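Local atomic coordinates of ribosomal large subunit pseudouridine synthase D (Escherichia coli, PDB entry 1PRZ), a protein that isomerises uridines 1911, 1915 and 1917 of 23S ribosomal RNA to pseudouridine, as a member of the RluA family of pseudouridine synthases. Residues A[94-99]-A[151-156]; A[134-139]-A[160-165]. All blocks are in the same frame, centred on the assembly; numbering follows the deposited sequence.

Overall arrangement
Contacts 1 and 2 meet on the seven-stranded antiparallel sheet of the catalytic domain, their centres about 8 Å apart. Contact 1 pairs two of its strands, 94-102 and 147-154, and is partly buried: charged side chains form a network on one face, apolar ones pack on the other. Contact 2 is the more buried and the smaller of the two, laying helix 161-168 across the next strand, 135-143, with a few polar groups and methyls instead of ion pairs. The apolar face of contact 1 also packs against this helix, through L152 and L154 on I162. At the end of strand 147-154, T156 hydrogen-bonds Q161, so the two contacts join directly.

Contact 1. Residues A[94-99]-A[151-156]; sequences TREYEA and RLRLET
Four alternating charges, E96 and E98 against R151 and R153, line one face of an antiparallel strand pair in the central sheet of the pseudouridine synthase fold. R153 approaches E96 side-on: NE and NH2 both converge on OE2, with NE to OE2 at 2.7 Å. The oxygen lies in the guanidinium plane, yet both nitrogens come to it from the same face of the carboxylate, the two planes being 47° apart. The E96 chain is extended, its CG anti to the backbone N (chi1 -178°), which carries the carboxylate out between the two arginines. R139 from the adjoining strand also bridges to OE2, gathering more positive charge round this carboxylate, which probably favours its ionised form. R151 serves E98 differently: NH1 meets OE1 end-on at 2.7 Å, nearly along the C-O axis, with carboxylate and guanidinium almost coplanar. R151 CG lies against the E96 carboxylate (CG to CD 3.7 Å); the bends at chi2 and chi3 beyond it turn the guanidinium to E98, while NE keeps a long, out-of-plane ionic contact with E96 OE1.

Y97, L152, A99 and L154 form the apolar side. CD1 of L154 meets CE2 of the Y97 ring obliquely at 3.2 Å, a tight fit, and CD1 of L152 lies 3.7 Å from CB of A99. I162 of helix 161-168 packs on Y97 and both leucines, and the Y97 side chain is about 8 Å from that of D65, the active-site residue by similarity. Reciprocal backbone bonds join Y97 and L152. Where the strands splay, water bridges R95 N and L154 O, and a second water accepts from R95 NE while donating to the same L154 O at 2.7 Å.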
ATOM      1  N   THR A  94      -0.858  13.680  -0.684  1.00 29.08           N
ATOM      2  CA  THR A  94      -0.370  12.913   0.476  1.00 28.31           C
ATOM      3  C   THR A  94      -0.914  11.469   0.441  1.00 27.66           C
ATOM      4  O   THR A  94      -2.139  11.246   0.407  1.00 27.35           O
ATOM      5  CB  THR A  94      -0.824  13.548   1.792  1.00 28.44           C
ATOM      6  OG1 THR A  94      -0.376  14.912   1.836  1.00 28.48           O
ATOM      7  CG2 THR A  94      -0.266  12.758   2.983  1.00 28.54           C
ATOM      8  N   ARG A  95      -0.000  10.506   0.440  1.00 26.92           N
ATOM      9  CA  ARG A  95      -0.394   9.092   0.454  1.00 26.36           C
ATOM     10  C   ARG A  95       0.270   8.439   1.671  1.00 25.67           C
ATOM     11  O   ARG A  95       1.482   8.200   1.671  1.00 25.50           O
ATOM     12  CB  ARG A  95       0.027   8.392  -0.844  1.00 26.62           C
ATOM     13  CG  ARG A  95      -0.806   8.820  -2.053  1.00 27.16           C
ATOM     14  CD  ARG A  95      -0.231   8.271  -3.345  1.00 27.69           C
ATOM     15  NE  ARG A  95       0.972   8.972  -3.799  1.00 28.34           N
ATOM     16  CZ  ARG A  95       1.640   8.659  -4.914  1.00 28.64           C
ATOM     17  NH1 ARG A  95       1.224   7.660  -5.686  1.00 28.80           N
ATOM     18  NH2 ARG A  95       2.739   9.335  -5.263  1.00 28.94           N
ATOM     19  N   GLU A  96      -0.532   8.178   2.706  1.00 24.92           N
ATOM     20  CA  GLU A  96      -0.001   7.574   3.924  1.00 24.36           C
ATOM     21  C   GLU A  96      -0.336   6.081   3.990  1.00 23.80           C
ATOM     22  O   GLU A  96      -1.396   5.650   3.546  1.00 23.42           O
ATOM     23  CB  GLU A  96      -0.564   8.324   5.136  1.00 24.58           C
ATOM     24  CG  GLU A  96      -0.053   7.836   6.460  1.00 24.96           C
ATOM     25  CD  GLU A  96      -0.535   8.725   7.583  1.00 25.33           C
ATOM     26  OE1 GLU A  96      -1.728   8.589   7.974  1.00 25.60           O
ATOM     27  OE2 GLU A  96       0.289   9.565   8.024  1.00 25.33           O
ATOM     28  N   TYR A  97       0.593   5.302   4.540  1.00 23.16           N
ATOM     29  CA  TYR A  97       0.440   3.858   4.635  1.00 22.83           C
ATOM     30  C   TYR A  97       0.678   3.361   6.024  1.00 22.36           C
ATOM     31  O   TYR A  97       1.414   3.991   6.773  1.00 21.98           O
ATOM     32  CB  TYR A  97       1.481   3.148   3.787  1.00 23.08           C
ATOM     33  CG  TYR A  97       1.260   3.237   2.323  1.00 23.51           C
ATOM     34  CD1 TYR A  97       0.763   2.138   1.633  1.00 23.81           C
ATOM     35  CD2 TYR A  97       1.584   4.405   1.605  1.00 23.89           C
ATOM     36  CE1 TYR A  97       0.595   2.175   0.246  1.00 24.22           C
ATOM     37  CE2 TYR A  97       1.411   4.449   0.209  1.00 24.19           C
ATOM     38  CZ  TYR A  97       0.924   3.324  -0.447  1.00 24.29           C
ATOM     39  OH  TYR A  97       0.803   3.279  -1.819  1.00 24.99           O
ATOM     40  N   GLU A  98       0.030   2.251   6.364  1.00 22.06           N
ATOM     41  CA  GLU A  98       0.288   1.578   7.631  1.00 21.95           C
ATOM     42  C   GLU A  98       0.923   0.239   7.190  1.00 21.54           C
ATOM     43  O   GLU A  98       0.490  -0.371   6.211  1.00 20.93           O
ATOM     44  CB  GLU A  98      -0.986   1.292   8.408  1.00 22.69           C
ATOM     45  CG  GLU A  98      -0.659   0.588   9.689  1.00 24.01           C
ATOM     46  CD  GLU A  98      -1.418   1.129  10.874  1.00 24.87           C
ATOM     47  OE1 GLU A  98      -1.499   2.377  11.054  1.00 25.27           O
ATOM     48  OE2 GLU A  98      -1.927   0.285  11.645  1.00 25.70           O
ATOM     49  N   ALA A  99       1.936  -0.208   7.922  1.00 21.07           N
ATOM     50  CA  ALA A  99       2.631  -1.422   7.556  1.00 21.03           C
ATOM     51  C   ALA A  99       3.140  -2.107   8.796  1.00 21.02           C
ATOM     52  O   ALA A  99       3.282  -1.489   9.854  1.00 20.87           O
ATOM     53  CB  ALA A  99       3.844  -1.081   6.648  1.00 20.82           C
ATOM     54  N   ARG A 151       3.979   3.784  10.068  1.00 22.22           N
ATOM     55  CA  ARG A 151       3.121   4.633   9.267  1.00 23.18           C
ATOM     56  C   ARG A 151       4.151   5.279   8.338  1.00 23.43           C
ATOM     57  O   ARG A 151       5.194   5.759   8.811  1.00 23.22           O
ATOM     58  CB  ARG A 151       2.457   5.678  10.112  1.00 24.19           C
ATOM     59  CG  ARG A 151       1.213   6.118   9.514  1.00 25.66           C
ATOM     60  CD  ARG A 151       0.109   5.425  10.217  1.00 27.11           C
ATOM     61  NE  ARG A 151      -0.552   6.408  11.036  1.00 28.42           N
ATOM     62  CZ  ARG A 151      -1.501   6.126  11.925  1.00 28.96           C
ATOM     63  NH1 ARG A 151      -1.910   4.870  12.114  1.00 29.38           N
ATOM     64  NH2 ARG A 151      -2.026   7.106  12.644  1.00 29.19           N
ATOM     65  N   LEU A 152       3.878   5.280   7.042  1.00 23.71           N
ATOM     66  CA  LEU A 152       4.818   5.826   6.066  1.00 24.35           C
ATOM     67  C   LEU A 152       4.154   6.841   5.141  1.00 24.80           C
ATOM     68  O   LEU A 152       2.941   6.806   4.933  1.00 24.77           O
ATOM     69  CB  LEU A 152       5.405   4.693   5.202  1.00 24.14           C
ATOM     70  CG  LEU A 152       6.043   3.496   5.920  1.00 24.19           C
ATOM     71  CD1 LEU A 152       4.982   2.415   6.205  1.00 24.17           C
ATOM     72  CD2 LEU A 152       7.136   2.950   5.058  1.00 24.12           C
ATOM     73  N   ARG A 153       4.940   7.764   4.620  1.00 25.55           N
ATOM     74  CA  ARG A 153       4.402   8.720   3.664  1.00 26.48           C
ATOM     75  C   ARG A 153       5.310   8.729   2.456  1.00 27.04           C
ATOM     76  O   ARG A 153       6.540   8.756   2.591  1.00 26.72           O
ATOM     77  CB  ARG A 153       4.279  10.128   4.255  1.00 26.69           C
ATOM     78  CG  ARG A 153       3.168  10.158   5.264  1.00 27.18           C
ATOM     79  CD  ARG A 153       2.662  11.533   5.567  1.00 27.67           C
ATOM     80  NE  ARG A 153       1.681  11.435   6.643  1.00 27.98           N
ATOM     81  CZ  ARG A 153       1.170  12.485   7.270  1.00 28.30           C
ATOM     82  NH1 ARG A 153       1.548  13.704   6.895  1.00 28.42           N
ATOM     83  NH2 ARG A 153       0.343  12.301   8.301  1.00 28.38           N
ATOM     84  N   LEU A 154       4.664   8.675   1.288  1.00 27.84           N
ATOM     85  CA  LEU A 154       5.318   8.659  -0.004  1.00 28.85           C
ATOM     86  C   LEU A 154       5.573  10.075  -0.532  1.00 29.56           C
ATOM     87  O   LEU A 154       4.625  10.839  -0.720  1.00 29.62           O
ATOM     88  CB  LEU A 154       4.436   7.895  -1.018  1.00 28.82           C
ATOM     89  CG  LEU A 154       4.277   6.355  -0.906  1.00 28.85           C
ATOM     90  CD1 LEU A 154       3.315   5.852  -2.009  1.00 28.78           C
ATOM     91  CD2 LEU A 154       5.626   5.658  -1.042  1.00 28.51           C
ATOM     92  N   GLU A 155       6.844  10.418  -0.757  1.00 30.37           N
ATOM     93  CA  GLU A 155       7.193  11.713  -1.339  1.00 31.32           C
ATOM     94  C   GLU A 155       7.190  11.444  -2.857  1.00 31.60           C
ATOM     95  O   GLU A 155       6.684  12.250  -3.670  1.00 31.71           O
ATOM     96  CB  GLU A 155       8.583  12.154  -0.853  1.00 31.80           C
ATOM     97  CG  GLU A 155       8.868  13.619  -1.108  1.00 32.61           C
ATOM     98  CD  GLU A 155      10.091  14.128  -0.381  1.00 33.03           C
ATOM     99  OE1 GLU A 155      10.075  14.203   0.870  1.00 33.37           O
ATOM    100  OE2 GLU A 155      11.098  14.464  -1.050  1.00 33.63           O
ATOM    101  N   THR A 156       7.789  10.300  -3.219  1.00 31.86           N
ATOM    102  CA  THR A 156       7.818   9.789  -4.601  1.00 31.83           C
ATOM    103  C   THR A 156       6.955   8.500  -4.570  1.00 31.82           C
ATOM    104  O   THR A 156       6.657   7.983  -3.488  1.00 31.90           O
ATOM    105  CB  THR A 156       9.250   9.413  -5.082  1.00 31.79           C
ATOM    106  OG1 THR A 156       9.856   8.507  -4.158  1.00 31.54           O
ATOM    107  CG2 THR A 156      10.139  10.660  -5.229  1.00 31.88           C
TER
HETATM  108  O   HOH W   1       2.695  11.614   0.976  1.00 34.31           O
HETATM  109  O   HOH W   2       2.326  10.806  -2.143  1.00 35.37           O
HETATM  110  O   HOH W   3       4.363  11.711  -4.895  1.00 38.34           O
HETATM  111  O   HOH W   4      -1.893  10.813   9.812  1.00 41.70           O

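Contact 2. Residues A[134-139]-A[160-165]; sequences AVTHYR and HQIRVH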
ATOM      1  N   ALA A 134      14.037   8.199  -5.036  1.00 32.32           N
ATOM      2  CA  ALA A 134      12.893   7.751  -4.256  1.00 31.09           C
ATOM      3  C   ALA A 134      13.106   8.132  -2.796  1.00 30.21           C
ATOM      4  O   ALA A 134      14.195   7.978  -2.241  1.00 30.13           O
ATOM      5  CB  ALA A 134      12.721   6.249  -4.400  1.00 30.97           C
ATOM      6  N   VAL A 135      12.047   8.632  -2.179  1.00 29.24           N
ATOM      7  CA  VAL A 135      12.117   9.068  -0.798  1.00 28.21           C
ATOM      8  C   VAL A 135      10.866   8.556  -0.081  1.00 27.47           C
ATOM      9  O   VAL A 135       9.731   8.799  -0.525  1.00 27.33           O
ATOM     10  CB  VAL A 135      12.152  10.631  -0.709  1.00 28.25           C
ATOM     11  CG1 VAL A 135      12.203  11.080   0.758  1.00 28.20           C
ATOM     12  CG2 VAL A 135      13.381  11.188  -1.447  1.00 28.28           C
ATOM     13  N   THR A 136      11.098   7.828   1.012  1.00 26.52           N
ATOM     14  CA  THR A 136      10.034   7.284   1.840  1.00 25.62           C
ATOM     15  C   THR A 136      10.277   7.728   3.268  1.00 25.21           C
ATOM     16  O   THR A 136      11.379   7.569   3.782  1.00 25.14           O
ATOM     17  CB  THR A 136      10.045   5.744   1.868  1.00 25.50           C
ATOM     18  OG1 THR A 136       9.831   5.239   0.552  1.00 25.00           O
ATOM     19  CG2 THR A 136       8.943   5.225   2.827  1.00 25.21           C
ATOM     20  N   HIS A 137       9.249   8.267   3.908  1.00 24.78           N
ATOM     21  CA  HIS A 137       9.375   8.712   5.306  1.00 24.52           C
ATOM     22  C   HIS A 137       8.603   7.718   6.147  1.00 24.23           C
ATOM     23  O   HIS A 137       7.508   7.310   5.746  1.00 24.10           O
ATOM     24  CB  HIS A 137       8.755  10.108   5.505  1.00 24.51           C
ATOM     25  CG  HIS A 137       9.394  11.164   4.660  1.00 24.59           C
ATOM     26  ND1 HIS A 137      10.726  11.490   4.778  1.00 24.46           N
ATOM     27  CD2 HIS A 137       8.907  11.905   3.632  1.00 24.54           C
ATOM     28  CE1 HIS A 137      11.042  12.385   3.853  1.00 24.44           C
ATOM     29  NE2 HIS A 137       9.958  12.655   3.146  1.00 24.46           N
ATOM     30  N   TYR A 138       9.150   7.348   7.303  1.00 24.08           N
ATOM     31  CA  TYR A 138       8.471   6.390   8.158  1.00 24.03           C
ATOM     32  C   TYR A 138       8.574   6.731   9.646  1.00 24.00           C
ATOM     33  O   TYR A 138       9.577   7.307  10.096  1.00 23.81           O
ATOM     34  CB  TYR A 138       8.998   4.969   7.891  1.00 24.22           C
ATOM     35  CG  TYR A 138      10.465   4.753   8.216  1.00 24.59           C
ATOM     36  CD1 TYR A 138      10.860   4.164   9.427  1.00 24.77           C
ATOM     37  CD2 TYR A 138      11.455   5.136   7.324  1.00 24.64           C
ATOM     38  CE1 TYR A 138      12.215   3.965   9.740  1.00 24.72           C
ATOM     39  CE2 TYR A 138      12.817   4.933   7.629  1.00 24.83           C
ATOM     40  CZ  TYR A 138      13.178   4.350   8.831  1.00 24.76           C
ATOM     41  OH  TYR A 138      14.502   4.122   9.112  1.00 24.86           O
ATOM     42  N   ARG A 139       7.504   6.392  10.379  1.00 23.74           N
ATOM     43  CA  ARG A 139       7.366   6.624  11.830  1.00 23.56           C
ATOM     44  C   ARG A 139       7.006   5.286  12.484  1.00 23.12           C
ATOM     45  O   ARG A 139       6.216   4.509  11.926  1.00 22.90           O
ATOM     46  CB  ARG A 139       6.159   7.531  12.153  1.00 24.24           C
ATOM     47  CG  ARG A 139       6.095   8.940  11.595  1.00 25.32           C
ATOM     48  CD  ARG A 139       4.808   9.619  12.142  1.00 26.17           C
ATOM     49  NE  ARG A 139       3.622   9.434  11.284  1.00 27.24           N
ATOM     50  CZ  ARG A 139       2.351   9.421  11.688  1.00 27.53           C
ATOM     51  NH1 ARG A 139       2.004   9.564  12.977  1.00 27.88           N
ATOM     52  NH2 ARG A 139       1.385   9.270  10.767  1.00 28.15           N
ATOM     53  N   HIS A 160       7.065  -0.723  -6.085  1.00 25.61           N
ATOM     54  CA  HIS A 160       7.453  -1.433  -4.870  1.00 24.49           C
ATOM     55  C   HIS A 160       8.237  -0.532  -3.915  1.00 23.69           C
ATOM     56  O   HIS A 160       8.940  -1.032  -3.038  1.00 23.26           O
ATOM     57  CB  HIS A 160       8.357  -2.638  -5.190  1.00 24.45           C
ATOM     58  CG  HIS A 160       7.706  -3.725  -5.992  1.00 24.51           C
ATOM     59  ND1 HIS A 160       8.388  -4.865  -6.362  1.00 24.51           N
ATOM     60  CD2 HIS A 160       6.462  -3.842  -6.514  1.00 24.50           C
ATOM     61  CE1 HIS A 160       7.590  -5.635  -7.083  1.00 24.59           C
ATOM     62  NE2 HIS A 160       6.417  -5.038  -7.193  1.00 24.51           N
ATOM     63  N   GLN A 161       8.089   0.784  -4.048  1.00 22.98           N
ATOM     64  CA  GLN A 161       8.886   1.684  -3.230  1.00 22.37           C
ATOM     65  C   GLN A 161       8.952   1.348  -1.742  1.00 22.03           C
ATOM     66  O   GLN A 161      10.030   1.155  -1.213  1.00 21.82           O
ATOM     67  CB  GLN A 161       8.438   3.143  -3.402  1.00 22.66           C
ATOM     68  CG  GLN A 161       9.463   4.114  -2.796  1.00 22.62           C
ATOM     69  CD  GLN A 161       9.143   5.562  -3.071  1.00 22.95           C
ATOM     70  OE1 GLN A 161       8.908   5.948  -4.212  1.00 22.92           O
ATOM     71  NE2 GLN A 161       9.141   6.384  -2.014  1.00 22.83           N
ATOM     72  N   ILE A 162       7.815   1.299  -1.054  1.00 21.69           N
ATOM     73  CA  ILE A 162       7.874   1.001   0.384  1.00 21.46           C
ATOM     74  C   ILE A 162       8.466  -0.392   0.652  1.00 21.47           C
ATOM     75  O   ILE A 162       9.320  -0.563   1.523  1.00 21.30           O
ATOM     76  CB  ILE A 162       6.492   1.085   1.029  1.00 21.27           C
ATOM     77  CG1 ILE A 162       6.049   2.554   1.095  1.00 21.40           C
ATOM     78  CG2 ILE A 162       6.527   0.441   2.459  1.00 21.39           C
ATOM     79  CD1 ILE A 162       4.637   2.725   1.599  1.00 21.34           C
ATOM     80  N   ARG A 163       8.029  -1.383  -0.104  1.00 21.56           N
ATOM     81  CA  ARG A 163       8.556  -2.716   0.108  1.00 22.01           C
ATOM     82  C   ARG A 163      10.080  -2.806  -0.091  1.00 22.20           C
ATOM     83  O   ARG A 163      10.774  -3.448   0.720  1.00 22.03           O
ATOM     84  CB  ARG A 163       7.896  -3.706  -0.833  1.00 22.09           C
ATOM     85  CG  ARG A 163       6.474  -3.982  -0.548  1.00 22.49           C
ATOM     86  CD  ARG A 163       6.200  -5.362  -1.164  1.00 23.29           C
ATOM     87  NE  ARG A 163       5.558  -5.241  -2.411  1.00 23.47           N
ATOM     88  CZ  ARG A 163       5.430  -6.227  -3.286  1.00 23.40           C
ATOM     89  NH1 ARG A 163       5.920  -7.457  -3.063  1.00 23.29           N
ATOM     90  NH2 ARG A 163       4.765  -5.959  -4.373  1.00 23.47           N
ATOM     91  N   VAL A 164      10.600  -2.190  -1.159  1.00 22.51           N
ATOM     92  CA  VAL A 164      12.042  -2.294  -1.401  1.00 22.96           C
ATOM     93  C   VAL A 164      12.845  -1.409  -0.448  1.00 23.04           C
ATOM     94  O   VAL A 164      13.910  -1.804   0.004  1.00 23.05           O
ATOM     95  CB  VAL A 164      12.426  -2.021  -2.886  1.00 23.11           C
ATOM     96  CG1 VAL A 164      12.327  -0.553  -3.226  1.00 23.43           C
ATOM     97  CG2 VAL A 164      13.872  -2.510  -3.121  1.00 23.57           C
ATOM     98  N   HIS A 165      12.302  -0.244  -0.087  1.00 23.21           N
ATOM     99  CA  HIS A 165      13.013   0.621   0.848  1.00 23.40           C
ATOM    100  C   HIS A 165      13.105  -0.020   2.218  1.00 23.49           C
ATOM    101  O   HIS A 165      14.162   0.040   2.870  1.00 23.33           O
ATOM    102  CB  HIS A 165      12.331   1.990   0.973  1.00 23.63           C
ATOM    103  CG  HIS A 165      12.836   3.005   0.001  1.00 23.79           C
ATOM    104  ND1 HIS A 165      13.944   2.777  -0.795  1.00 24.10           N
ATOM    105  CD2 HIS A 165      12.415   4.258  -0.283  1.00 23.79           C
ATOM    106  CE1 HIS A 165      14.181   3.853  -1.528  1.00 24.04           C
ATOM    107  NE2 HIS A 165      13.267   4.766  -1.238  1.00 24.41           N
TER
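Q161 and H165, one helical turn apart, reach from helix 161-168 to the beginning of strand 135-143. The Q161 chain is extended, with CG anti to the backbone N (chi1 -167°), and this brings NE2 up to T136; NE2 to T136 OG1 is 2.9 Å and nearly straight, although the hydroxyl's position is less certain. The same NE2 bonds weakly to the carbonyl of V135. H165 presents its ring edge to the strand: NE2 makes a weak, long bond to A134 O (3.5 Å) and lies equally near the A134 methyl CB.

This is helix-on-sheet packing inside the catalytic domain, the segment axes 76° apart and 9.1 Å from each other at closest approach. A smaller alanine in place of H165 would probably leave A134 O without this donor and open a gap beside the A134 methyl. Farther out, T156 OG1 and the backbone N of R158 hold Q161 OE1, fixing which way the amide faces, while V111 and V127 pack against H165. Along the helix, R163 forms salt bridges with D65, the active-site residue by similarity, and with D176.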